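PDB 1V30: hypothetical UPF0131 protein PH0828 from Pyrococcus horikoshii, which is a putative gamma-glutamylcyclotransferase, belonging to a family that releases 5-oxoproline from gamma-glutamyl compounds. Local coordinates for residues A[40-54]-A[95-107]. Numbering follows the deposited sequence.
Sequences YQLYFEYLPYAVKGK and LWEWGSKPRGKRI
Pro-102 lies over one face of the Tyr-43 ring, with its CG 3.8 Å from the ring centroid in a CH-pi contact. The Gly-104 carbonyl meets the edge of that ring. The Tyr-49 ring meets one face of the Trp-98 indole obliquely, the planes at 44°, and the Ser-100 backbone N lies over the opposite face. Val-51 CG1 sits at the indole edge. The Arg-103 carbonyl meets the Tyr-49 edge. Tyr-43, Tyr-49 and Val-51 belong to the beta-hairpin 40-51 of an AIG2-like gamma-glutamylcyclotransferase fold; their partners come from segment 95-107. Strand 105-106 pairs antiparallel with strand 40-44, and Phe-44 N donates to Lys-105 O at 3.1 Å. On the other side of the hairpin, strand 95-98 runs nearly perpendicular to strand 48-51. Trp-98 N reaches Ala-50 O at 3.0 Å. Ala-50 also adjoins Tyr-13, a substrate-binding residue by similarity. Trp-98 CG is anti to the backbone N (chi1 179°), which lays the indole along Tyr-49, and NE1 donates to Lys-101 O. An alanine here is likely to uncover the Tyr-49 face and leave Lys-101 O without its indole N-H. Arg-103 grips Glu-45 side-on, NE to OE2 and NH2 to OE1, though the two planes are 49° apart. Gln-41 CD sits over one face of the Arg-106 guanidinium, toward its rim, with the amide tilted against it, and Gln-41 NE2 donates to Lys-54 O. Glu-97 OE1 takes two bonds: Tyr-40 OH at 2.7 Å, nearly along the C-O axis, and a salt bridge from Lys-52 NZ at 2.6 Å, on the syn lone pair.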
loop_
_atom_site.group_PDB
_atom_site.type_symbol
_atom_site.label_atom_id
_atom_site.label_comp_id
_atom_site.label_asym_id
_atom_site.label_seq_id
_atom_site.Cartn_x
_atom_site.Cartn_y
_atom_site.Cartn_z
ATOM N N TYR A 40 6.827 8.098 5.802
ATOM C CA TYR A 40 5.483 7.568 5.998
ATOM C C TYR A 40 5.394 6.587 7.157
ATOM O O TYR A 40 6.339 5.853 7.443
ATOM C CB TYR A 40 4.975 6.871 4.730
ATOM C CG TYR A 40 4.360 7.802 3.712
ATOM C CD1 TYR A 40 5.137 8.403 2.722
ATOM C CD2 TYR A 40 3.001 8.102 3.756
ATOM C CE1 TYR A 40 4.569 9.287 1.800
ATOM C CE2 TYR A 40 2.425 8.981 2.844
ATOM C CZ TYR A 40 3.213 9.570 1.870
ATOM O OH TYR A 40 2.638 10.447 0.982
ATOM N N GLN A 41 4.240 6.589 7.816
ATOM C CA GLN A 41 3.972 5.680 8.920
ATOM C C GLN A 41 2.783 4.823 8.511
ATOM O O GLN A 41 1.944 5.254 7.717
ATOM C CB GLN A 41 3.640 6.453 10.191
ATOM C CG GLN A 41 4.727 7.410 10.629
ATOM C CD GLN A 41 4.425 8.028 11.970
ATOM O OE1 GLN A 41 3.275 8.350 12.269
ATOM N NE2 GLN A 41 5.457 8.209 12.786
ATOM N N LEU A 42 2.711 3.618 9.063
ATOM C CA LEU A 42 1.637 2.687 8.741
ATOM C C LEU A 42 0.818 2.333 9.973
ATOM O O LEU A 42 1.373 1.949 11.002
ATOM C CB LEU A 42 2.228 1.405 8.144
ATOM C CG LEU A 42 1.257 0.280 7.764
ATOM C CD1 LEU A 42 0.304 0.753 6.679
ATOM C CD2 LEU A 42 2.052 -0.931 7.275
ATOM N N TYR A 43 -0.499 2.468 9.856
ATOM C CA TYR A 43 -1.426 2.144 10.934
ATOM C C TYR A 43 -2.430 1.127 10.412
ATOM O O TYR A 43 -2.659 1.034 9.203
ATOM C CB TYR A 43 -2.177 3.393 11.407
ATOM C CG TYR A 43 -1.302 4.411 12.093
ATOM C CD1 TYR A 43 -0.472 5.253 11.355
ATOM C CD2 TYR A 43 -1.273 4.507 13.481
ATOM C CE1 TYR A 43 0.371 6.162 11.983
ATOM C CE2 TYR A 43 -0.434 5.414 14.120
ATOM C CZ TYR A 43 0.385 6.235 13.362
ATOM O OH TYR A 43 1.230 7.125 13.987
ATOM N N PHE A 44 -3.044 0.374 11.314
ATOM C CA PHE A 44 -4.018 -0.617 10.888
ATOM C C PHE A 44 -5.123 -0.856 11.902
ATOM O O PHE A 44 -4.853 -1.144 13.065
ATOM C CB PHE A 44 -3.299 -1.945 10.575
ATOM C CG PHE A 44 -4.218 -3.064 10.159
ATOM C CD1 PHE A 44 -4.294 -4.232 10.918
ATOM C CD2 PHE A 44 -4.993 -2.965 9.006
ATOM C CE1 PHE A 44 -5.125 -5.285 10.531
ATOM C CE2 PHE A 44 -5.828 -4.015 8.612
ATOM C CZ PHE A 44 -5.892 -5.176 9.380
ATOM N N GLU A 45 -6.367 -0.689 11.459
ATOM C CA GLU A 45 -7.526 -0.971 12.302
ATOM C C GLU A 45 -8.234 -2.083 11.525
ATOM O O GLU A 45 -7.939 -3.260 11.732
ATOM C CB GLU A 45 -8.444 0.245 12.456
ATOM C CG GLU A 45 -9.548 -0.011 13.481
ATOM C CD GLU A 45 -10.571 1.103 13.566
ATOM O OE1 GLU A 45 -11.007 1.394 14.698
ATOM O OE2 GLU A 45 -10.951 1.669 12.518
ATOM N N TYR A 46 -9.150 -1.718 10.630
ATOM C CA TYR A 46 -9.823 -2.706 9.783
ATOM C C TYR A 46 -9.232 -2.571 8.382
ATOM O O TYR A 46 -9.386 -3.454 7.534
ATOM C CB TYR A 46 -11.328 -2.462 9.719
ATOM C CG TYR A 46 -12.025 -2.612 11.046
ATOM C CD1 TYR A 46 -12.677 -1.527 11.637
ATOM C CD2 TYR A 46 -12.031 -3.832 11.717
ATOM C CE1 TYR A 46 -13.316 -1.657 12.865
ATOM C CE2 TYR A 46 -12.665 -3.976 12.942
ATOM C CZ TYR A 46 -13.308 -2.881 13.512
ATOM O OH TYR A 46 -13.944 -3.029 14.722
ATOM N N LEU A 47 -8.561 -1.444 8.154
ATOM C CA LEU A 47 -7.912 -1.125 6.887
ATOM C C LEU A 47 -6.539 -0.554 7.192
ATOM O O LEU A 47 -6.316 0.002 8.269
ATOM C CB LEU A 47 -8.694 -0.051 6.123
ATOM C CG LEU A 47 -10.114 -0.364 5.663
ATOM C CD1 LEU A 47 -10.767 0.910 5.147
ATOM C CD2 LEU A 47 -10.086 -1.430 4.586
ATOM N N PRO A 48 -5.603 -0.679 6.245
ATOM C CA PRO A 48 -4.248 -0.154 6.427
ATOM C C PRO A 48 -4.215 1.319 6.034
ATOM O O PRO A 48 -4.855 1.721 5.060
ATOM C CB PRO A 48 -3.414 -1.023 5.491
ATOM C CG PRO A 48 -4.348 -1.242 4.344
ATOM C CD PRO A 48 -5.702 -1.476 5.004
ATOM N N TYR A 49 -3.458 2.115 6.781
ATOM C CA TYR A 49 -3.368 3.544 6.513
ATOM C C TYR A 49 -1.944 4.062 6.473
ATOM O O TYR A 49 -1.192 3.894 7.425
ATOM C CB TYR A 49 -4.114 4.335 7.585
ATOM C CG TYR A 49 -5.531 3.886 7.830
ATOM C CD1 TYR A 49 -5.897 3.319 9.048
ATOM C CD2 TYR A 49 -6.516 4.059 6.863
ATOM C CE1 TYR A 49 -7.211 2.941 9.297
ATOM C CE2 TYR A 49 -7.832 3.686 7.100
ATOM C CZ TYR A 49 -8.173 3.131 8.320
ATOM O OH TYR A 49 -9.476 2.792 8.569
ATOM N N ALA A 50 -1.574 4.692 5.364
ATOM C CA ALA A 50 -0.248 5.286 5.258
ATOM C C ALA A 50 -0.449 6.792 5.361
ATOM O O ALA A 50 -1.239 7.374 4.617
ATOM C CB ALA A 50 0.408 4.933 3.926
ATOM N N VAL A 51 0.236 7.407 6.315
ATOM C CA VAL A 51 0.155 8.850 6.511
ATOM C C VAL A 51 1.566 9.377 6.675
ATOM O O VAL A 51 2.459 8.649 7.100
ATOM C CB VAL A 51 -0.662 9.214 7.769
ATOM C CG1 VAL A 51 -2.104 8.774 7.593
ATOM C CG2 VAL A 51 -0.043 8.572 9.003
ATOM N N LYS A 52 1.770 10.642 6.331
ATOM C CA LYS A 52 3.094 11.229 6.456
ATOM C C LYS A 52 3.526 11.261 7.910
ATOM O O LYS A 52 2.728 11.541 8.802
ATOM C CB LYS A 52 3.109 12.644 5.883
ATOM C CG LYS A 52 2.862 12.694 4.393
ATOM C CD LYS A 52 3.130 14.081 3.848
ATOM C CE LYS A 52 2.834 14.144 2.366
ATOM N NZ LYS A 52 1.390 13.919 2.111
ATOM N N GLY A 53 4.800 10.967 8.135
ATOM C CA GLY A 53 5.341 10.962 9.478
ATOM C C GLY A 53 6.715 10.325 9.492
ATOM O O GLY A 53 7.165 9.772 8.491
ATOM N N LYS A 54 7.383 10.408 10.636
ATOM C CA LYS A 54 8.712 9.837 10.806
ATOM C C LYS A 54 8.695 8.320 10.637
ATOM O O LYS A 54 7.971 7.624 11.350
ATOM C CB LYS A 54 9.248 10.190 12.196
ATOM C CG LYS A 54 9.840 11.586 12.314
ATOM C CD LYS A 54 11.299 11.595 11.882
ATOM C CE LYS A 54 12.148 10.723 12.801
ATOM N NZ LYS A 54 13.570 10.646 12.359
ATOM N N LEU A 95 0.697 6.629 -5.037
ATOM C CA LEU A 95 0.404 5.918 -3.802
ATOM C C LEU A 95 -0.877 6.506 -3.233
ATOM O O LEU A 95 -1.125 7.707 -3.373
ATOM C CB LEU A 95 1.569 6.092 -2.822
ATOM C CG LEU A 95 1.425 5.538 -1.403
ATOM C CD1 LEU A 95 2.765 4.992 -0.933
ATOM C CD2 LEU A 95 0.924 6.627 -0.466
ATOM N N TRP A 96 -1.695 5.660 -2.615
ATOM C CA TRP A 96 -2.951 6.097 -2.028
ATOM C C TRP A 96 -2.730 6.388 -0.558
ATOM O O TRP A 96 -2.636 5.478 0.265
ATOM C CB TRP A 96 -4.019 5.022 -2.206
ATOM C CG TRP A 96 -4.579 4.978 -3.597
ATOM C CD1 TRP A 96 -5.603 5.735 -4.091
ATOM C CD2 TRP A 96 -4.138 4.146 -4.679
ATOM N NE1 TRP A 96 -5.830 5.423 -5.412
ATOM C CE2 TRP A 96 -4.943 4.451 -5.799
ATOM C CE3 TRP A 96 -3.139 3.170 -4.812
ATOM C CZ2 TRP A 96 -4.782 3.816 -7.034
ATOM C CZ3 TRP A 96 -2.980 2.538 -6.042
ATOM C CH2 TRP A 96 -3.798 2.863 -7.135
ATOM N N GLU A 97 -2.643 7.676 -0.249
ATOM C CA GLU A 97 -2.415 8.154 1.103
ATOM C C GLU A 97 -3.725 8.337 1.865
ATOM O O GLU A 97 -4.676 8.922 1.348
ATOM C CB GLU A 97 -1.667 9.485 1.022
ATOM C CG GLU A 97 -1.570 10.263 2.314
ATOM C CD GLU A 97 -0.874 11.588 2.103
ATOM O OE1 GLU A 97 0.347 11.575 1.849
ATOM O OE2 GLU A 97 -1.553 12.637 2.167
ATOM N N TRP A 98 -3.780 7.834 3.095
ATOM C CA TRP A 98 -4.991 7.988 3.891
ATOM C C TRP A 98 -5.174 9.491 4.124
ATOM O O TRP A 98 -4.242 10.177 4.547
ATOM C CB TRP A 98 -4.859 7.227 5.212
ATOM C CG TRP A 98 -6.049 7.359 6.108
ATOM C CD1 TRP A 98 -6.062 7.885 7.364
ATOM C CD2 TRP A 98 -7.397 6.948 5.832
ATOM N NE1 TRP A 98 -7.324 7.827 7.890
ATOM C CE2 TRP A 98 -8.168 7.257 6.974
ATOM C CE3 TRP A 98 -8.030 6.344 4.735
ATOM C CZ2 TRP A 98 -9.541 6.985 7.053
ATOM C CZ3 TRP A 98 -9.398 6.071 4.815
ATOM C CH2 TRP A 98 -10.136 6.394 5.967
ATOM N N GLY A 99 -6.375 9.992 3.849
ATOM C CA GLY A 99 -6.634 11.420 3.976
ATOM C C GLY A 99 -7.157 11.991 5.281
ATOM O O GLY A 99 -7.581 13.149 5.322
ATOM N N SER A 100 -7.131 11.202 6.349
ATOM C CA SER A 100 -7.602 11.673 7.647
ATOM C C SER A 100 -6.659 11.173 8.727
ATOM O O SER A 100 -5.597 10.638 8.426
ATOM C CB SER A 100 -9.015 11.154 7.918
ATOM O OG SER A 100 -9.930 11.661 6.965
ATOM N N LYS A 101 -7.041 11.365 9.986
ATOM C CA LYS A 101 -6.225 10.893 11.095
ATOM C C LYS A 101 -6.179 9.377 10.968
ATOM O O LYS A 101 -7.187 8.751 10.649
ATOM C CB LYS A 101 -6.871 11.246 12.437
ATOM C CG LYS A 101 -6.830 12.711 12.838
ATOM C CD LYS A 101 -7.637 12.908 14.119
ATOM C CE LYS A 101 -7.058 13.998 15.007
ATOM N NZ LYS A 101 -7.000 15.324 14.336
ATOM N N PRO A 102 -5.012 8.766 11.205
ATOM C CA PRO A 102 -4.965 7.308 11.087
ATOM C C PRO A 102 -5.709 6.652 12.246
ATOM O O PRO A 102 -5.898 7.268 13.299
ATOM C CB PRO A 102 -3.470 7.015 11.122
ATOM C CG PRO A 102 -2.957 8.077 12.051
ATOM C CD PRO A 102 -3.691 9.313 11.564
ATOM N N ARG A 103 -6.133 5.410 12.046
ATOM C CA ARG A 103 -6.842 4.655 13.074
ATOM C C ARG A 103 -6.135 3.322 13.302
ATOM O O ARG A 103 -5.472 2.795 12.400
ATOM C CB ARG A 103 -8.293 4.389 12.651
ATOM C CG ARG A 103 -9.142 5.646 12.478
ATOM C CD ARG A 103 -10.563 5.304 12.045
ATOM N NE ARG A 103 -11.225 4.411 12.994
ATOM C CZ ARG A 103 -11.935 4.804 14.048
ATOM N NH1 ARG A 103 -12.097 6.096 14.310
ATOM N NH2 ARG A 103 -12.482 3.898 14.848
ATOM N N GLY A 104 -6.270 2.780 14.508
ATOM C CA GLY A 104 -5.649 1.503 14.808
ATOM C C GLY A 104 -4.230 1.602 15.324
ATOM O O GLY A 104 -3.665 2.688 15.414
ATOM N N LYS A 105 -3.644 0.457 15.650
ATOM C CA LYS A 105 -2.285 0.429 16.174
ATOM C C LYS A 105 -1.255 0.702 15.090
ATOM O O LYS A 105 -1.456 0.373 13.922
ATOM C CB LYS A 105 -1.992 -0.931 16.814
ATOM C CG LYS A 105 -3.230 -1.689 17.255
ATOM C CD LYS A 105 -3.712 -2.624 16.156
ATOM C CE LYS A 105 -5.223 -2.747 16.150
ATOM N NZ LYS A 105 -5.842 -1.513 15.601
ATOM N N ARG A 106 -0.146 1.313 15.481
ATOM C CA ARG A 106 0.914 1.594 14.530
ATOM C C ARG A 106 1.700 0.326 14.237
ATOM O O ARG A 106 1.994 -0.456 15.140
ATOM C CB ARG A 106 1.877 2.649 15.080
ATOM C CG ARG A 106 3.173 2.725 14.286
ATOM C CD ARG A 106 4.051 3.884 14.709
ATOM N NE ARG A 106 5.229 3.984 13.853
ATOM C CZ ARG A 106 6.067 5.015 13.850
ATOM N NH1 ARG A 106 5.858 6.041 14.663
ATOM N NH2 ARG A 106 7.107 5.022 13.029
ATOM N N ILE A 107 2.027 0.116 12.968
ATOM C CA ILE A 107 2.826 -1.037 12.581
ATOM C C ILE A 107 4.242 -0.471 12.484
ATOM O O ILE A 107 4.626 0.126 11.478
ATOM C CB ILE A 107 2.350 -1.617 11.234
ATOM C CG1 ILE A 107 0.912 -2.126 11.385
ATOM C CG2 ILE A 107 3.273 -2.750 10.795
ATOM C CD1 ILE A 107 0.367 -2.842 10.175
HETATM O O HOH W 1 4.854 2.895 10.789
HETATM O O HOH W 2 -0.423 15.196 0.952
HETATM O O HOH W 3 8.054 7.649 14.517
#